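Local coordinates for protein sorbitol dehydrogenase (Gluconobacter oxydans, PDB 5ITG) that probably oxidises D-sorbitol to L-sorbose with a nicotinamide cofactor, as a Rossmann-fold member of the mannitol dehydrogenase family, at residues Tyr44-Trp55 with Gly272-Val281. Sequence-based numbering, arbitrary orientation.
Sequences YVEQILEHAPDW and GRPPLEKAGV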
loop_
_atom_site.group_PDB
_atom_site.type_symbol
_atom_site.label_atom_id
_atom_site.label_comp_id
_atom_site.label_asym_id
_atom_site.label_seq_id
_atom_site.Cartn_x
_atom_site.Cartn_y
_atom_site.Cartn_z
ATOM N N TYR A 44 9.758 4.733 10.255
ATOM C CA TYR A 44 11.165 4.623 9.863
ATOM C C TYR A 44 11.965 5.858 10.271
ATOM O O TYR A 44 13.099 5.745 10.748
ATOM C CB TYR A 44 11.287 4.397 8.350
ATOM C CG TYR A 44 10.926 2.991 7.916
ATOM C CD1 TYR A 44 11.825 1.935 8.083
ATOM C CD2 TYR A 44 9.680 2.714 7.348
ATOM C CE1 TYR A 44 11.495 0.631 7.694
ATOM C CE2 TYR A 44 9.335 1.416 6.957
ATOM C CZ TYR A 44 10.244 0.382 7.132
ATOM O OH TYR A 44 9.896 -0.896 6.752
ATOM N N VAL A 45 11.377 7.037 10.093
ATOM C CA VAL A 45 12.060 8.267 10.460
ATOM C C VAL A 45 12.342 8.286 11.961
ATOM O O VAL A 45 13.415 8.718 12.400
ATOM C CB VAL A 45 11.220 9.502 10.059
ATOM C CG1 VAL A 45 11.812 10.767 10.670
ATOM C CG2 VAL A 45 11.193 9.622 8.536
ATOM N N GLU A 46 11.382 7.801 12.741
ATOM C CA GLU A 46 11.507 7.750 14.193
ATOM C C GLU A 46 12.781 7.016 14.616
ATOM O O GLU A 46 13.375 7.331 15.649
ATOM C CB GLU A 46 10.291 7.034 14.792
ATOM C CG GLU A 46 10.287 6.948 16.310
ATOM C CD GLU A 46 9.732 8.200 16.958
ATOM O OE1 GLU A 46 9.801 9.275 16.327
ATOM O OE2 GLU A 46 9.234 8.112 18.099
ATOM N N GLN A 47 13.198 6.048 13.804
ATOM C CA GLN A 47 14.377 5.241 14.102
ATOM C C GLN A 47 15.719 5.807 13.646
ATOM O O GLN A 47 16.759 5.226 13.936
ATOM C CB GLN A 47 14.193 3.842 13.522
ATOM C CG GLN A 47 12.962 3.127 14.051
ATOM C CD GLN A 47 12.644 1.874 13.262
ATOM O OE1 GLN A 47 13.407 0.905 13.281
ATOM N NE2 GLN A 47 11.517 1.891 12.549
ATOM N N ILE A 48 15.711 6.924 12.927
ATOM C CA ILE A 48 16.966 7.528 12.489
ATOM C C ILE A 48 17.117 8.945 13.035
ATOM O O ILE A 48 18.119 9.613 12.785
ATOM C CB ILE A 48 17.077 7.559 10.939
ATOM C CG1 ILE A 48 15.837 8.208 10.322
ATOM C CG2 ILE A 48 17.258 6.145 10.403
ATOM C CD1 ILE A 48 15.753 9.711 10.518
ATOM N N LEU A 49 16.120 9.395 13.791
ATOM C CA LEU A 49 16.132 10.735 14.364
ATOM C C LEU A 49 17.227 10.886 15.425
ATOM O O LEU A 49 17.683 11.995 15.712
ATOM C CB LEU A 49 14.761 11.041 14.968
ATOM C CG LEU A 49 14.059 12.327 14.519
ATOM C CD1 LEU A 49 14.207 12.524 13.019
ATOM C CD2 LEU A 49 12.590 12.251 14.905
ATOM N N GLU A 50 17.640 9.766 16.007
ATOM C CA GLU A 50 18.688 9.779 17.021
ATOM C C GLU A 50 20.047 9.882 16.334
ATOM O O GLU A 50 21.065 10.096 16.986
ATOM C CB GLU A 50 18.629 8.496 17.852
ATOM C CG GLU A 50 18.849 7.235 17.036
ATOM C CD GLU A 50 18.701 5.973 17.863
ATOM O OE1 GLU A 50 19.424 5.843 18.876
ATOM O OE2 GLU A 50 17.864 5.115 17.498
ATOM N N HIS A 51 20.046 9.728 15.013
ATOM C CA HIS A 51 21.266 9.796 14.213
ATOM C C HIS A 51 21.350 11.129 13.481
ATOM O O HIS A 51 22.403 11.771 13.441
ATOM C CB HIS A 51 21.271 8.664 13.184
ATOM C CG HIS A 51 21.224 7.299 13.791
ATOM N ND1 HIS A 51 20.734 6.201 13.116
ATOM C CD2 HIS A 51 21.614 6.849 15.008
ATOM C CE1 HIS A 51 20.823 5.134 13.891
ATOM N NE2 HIS A 51 21.354 5.500 15.044
ATOM N N ALA A 52 20.228 11.525 12.890
ATOM C CA ALA A 52 20.127 12.768 12.143
ATOM C C ALA A 52 18.839 13.442 12.593
ATOM O O ALA A 52 17.781 13.247 11.998
ATOM C CB ALA A 52 20.080 12.474 10.654
ATOM N N PRO A 53 18.917 14.256 13.654
ATOM C CA PRO A 53 17.778 14.975 14.226
ATOM C C PRO A 53 17.119 16.044 13.357
ATOM O O PRO A 53 16.107 16.615 13.752
ATOM C CB PRO A 53 18.364 15.564 15.504
ATOM C CG PRO A 53 19.767 15.875 15.094
ATOM C CD PRO A 53 20.168 14.627 14.342
ATOM N N ASP A 54 17.672 16.316 12.182
ATOM C CA ASP A 54 17.089 17.344 11.323
ATOM C C ASP A 54 16.064 16.819 10.330
ATOM O O ASP A 54 15.841 17.418 9.278
ATOM C CB ASP A 54 18.194 18.102 10.581
ATOM C CG ASP A 54 19.013 18.985 11.506
ATOM O OD1 ASP A 54 18.412 19.808 12.227
ATOM O OD2 ASP A 54 20.255 18.861 11.511
ATOM N N TRP A 55 15.418 15.713 10.676
ATOM C CA TRP A 55 14.428 15.134 9.784
ATOM C C TRP A 55 13.045 14.984 10.394
ATOM O O TRP A 55 12.311 14.048 10.062
ATOM C CB TRP A 55 14.928 13.788 9.267
ATOM C CG TRP A 55 16.153 13.930 8.409
ATOM C CD1 TRP A 55 17.442 13.642 8.758
ATOM C CD2 TRP A 55 16.199 14.405 7.061
ATOM N NE1 TRP A 55 18.288 13.903 7.707
ATOM C CE2 TRP A 55 17.550 14.373 6.652
ATOM C CE3 TRP A 55 15.226 14.853 6.156
ATOM C CZ2 TRP A 55 17.956 14.773 5.373
ATOM C CZ3 TRP A 55 15.628 15.246 4.885
ATOM C CH2 TRP A 55 16.983 15.204 4.505
ATOM N N GLY A 272 19.706 15.601 -0.467
ATOM C CA GLY A 272 19.935 14.836 0.745
ATOM C C GLY A 272 18.744 14.045 1.254
ATOM O O GLY A 272 17.603 14.267 0.844
ATOM N N ARG A 273 19.022 13.118 2.163
ATOM C CA ARG A 273 17.990 12.271 2.750
ATOM C C ARG A 273 18.478 11.684 4.064
ATOM O O ARG A 273 19.683 11.638 4.327
ATOM C CB ARG A 273 17.649 11.113 1.811
ATOM C CG ARG A 273 18.802 10.127 1.607
ATOM C CD ARG A 273 18.307 8.829 0.981
ATOM N NE ARG A 273 19.380 7.908 0.588
ATOM C CZ ARG A 273 20.090 7.161 1.428
ATOM N NH1 ARG A 273 19.859 7.211 2.735
ATOM N NH2 ARG A 273 21.024 6.342 0.951
ATOM N N PRO A 274 17.544 11.232 4.913
ATOM C CA PRO A 274 17.908 10.639 6.202
ATOM C C PRO A 274 18.647 9.324 5.939
ATOM O O PRO A 274 18.572 8.775 4.838
ATOM C CB PRO A 274 16.556 10.387 6.867
ATOM C CG PRO A 274 15.635 11.367 6.205
ATOM C CD PRO A 274 16.084 11.357 4.778
ATOM N N PRO A 275 19.376 8.807 6.940
ATOM C CA PRO A 275 20.103 7.546 6.758
ATOM C C PRO A 275 19.129 6.387 6.985
ATOM O O PRO A 275 19.316 5.565 7.877
ATOM C CB PRO A 275 21.179 7.626 7.832
ATOM C CG PRO A 275 20.445 8.305 8.961
ATOM C CD PRO A 275 19.691 9.414 8.250
ATOM N N LEU A 276 18.084 6.340 6.163
ATOM C CA LEU A 276 17.035 5.325 6.264
ATOM C C LEU A 276 17.500 3.867 6.264
ATOM O O LEU A 276 16.835 3.004 6.843
ATOM C CB LEU A 276 16.001 5.554 5.155
ATOM C CG LEU A 276 15.337 6.936 5.212
ATOM C CD1 LEU A 276 14.432 7.156 4.000
ATOM C CD2 LEU A 276 14.544 7.049 6.493
ATOM N N GLU A 277 18.624 3.573 5.618
ATOM C CA GLU A 277 19.110 2.197 5.620
ATOM C C GLU A 277 19.286 1.721 7.063
ATOM O O GLU A 277 19.012 0.566 7.382
ATOM C CB GLU A 277 20.435 2.078 4.855
ATOM C CG GLU A 277 21.593 2.913 5.393
ATOM C CD GLU A 277 21.377 4.408 5.227
ATOM O OE1 GLU A 277 20.839 4.822 4.181
ATOM O OE2 GLU A 277 21.764 5.172 6.140
ATOM N N LYS A 278 19.712 2.624 7.942
ATOM C CA LYS A 278 19.918 2.277 9.346
ATOM C C LYS A 278 18.637 1.821 10.038
ATOM O O LYS A 278 18.687 1.200 11.099
ATOM C CB LYS A 278 20.520 3.465 10.105
ATOM C CG LYS A 278 21.910 3.847 9.625
ATOM C CD LYS A 278 22.530 4.957 10.463
ATOM C CE LYS A 278 23.909 5.328 9.927
ATOM N NZ LYS A 278 24.554 6.414 10.715
ATOM N N ALA A 279 17.492 2.127 9.437
ATOM C CA ALA A 279 16.202 1.742 10.003
ATOM C C ALA A 279 15.596 0.563 9.244
ATOM O O ALA A 279 14.449 0.184 9.482
ATOM C CB ALA A 279 15.244 2.926 9.969
ATOM N N GLY A 280 16.364 -0.007 8.323
ATOM C CA GLY A 280 15.873 -1.143 7.569
ATOM C C GLY A 280 15.277 -0.817 6.213
ATOM O O GLY A 280 14.747 -1.704 5.545
ATOM N N VAL A 281 15.336 0.448 5.804
ATOM C CA VAL A 281 14.807 0.816 4.502
ATOM C C VAL A 281 15.804 0.257 3.495
ATOM O O VAL A 281 17.020 0.393 3.669
ATOM C CB VAL A 281 14.692 2.346 4.333
ATOM C CG1 VAL A 281 14.164 2.678 2.952
ATOM C CG2 VAL A 281 13.760 2.917 5.396
HETATM O O HOH W 1 12.811 -0.898 11.393
#
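A proline-on-tryptophan CH-pi contact forms one end of the interface in the Rossmann-type domain where the loop between strands 263-266 and 282-284 lies against the turns that follow helix 41-46. Pro-274 presents CG over one face of the Trp-55 indole, 3.4 Å from the centroid of its five-membered ring, and the two side chains cross at about a right angle. Arg-273 C comes within 3.4 Å of Trp-55 CZ2. Ile-48 fills the middle: chi1 (52°) sets CG2 beside the backbone N, 3.8 Å from Ala-279 CB, and chi2 (72°) turns CD1 onto Pro-274 CB. Pro-275, centre of an inverse gamma turn, rests its CD 3.9 Å from Ala-52 CB. At the other end, Tyr-44 CD1 touches Val-281 CG2 at 3.5 Å, Ala-279 O lies at the ring edge, and the phenol OH is hydrogen-bonded to His-261. One water donates to both Gln-47 OE1 and Ala-279 O, 2.7 Å from each; Phe-43 O holds the amide's NE2. The segments are thus joined chiefly by apolar surface and this single water bridge. Lys-278 CD, 3.4 Å from His-51 ND1, helps bury that nitrogen without a polar partner, while Arg-273 forms salt bridges with Glu-277 and Asp-267.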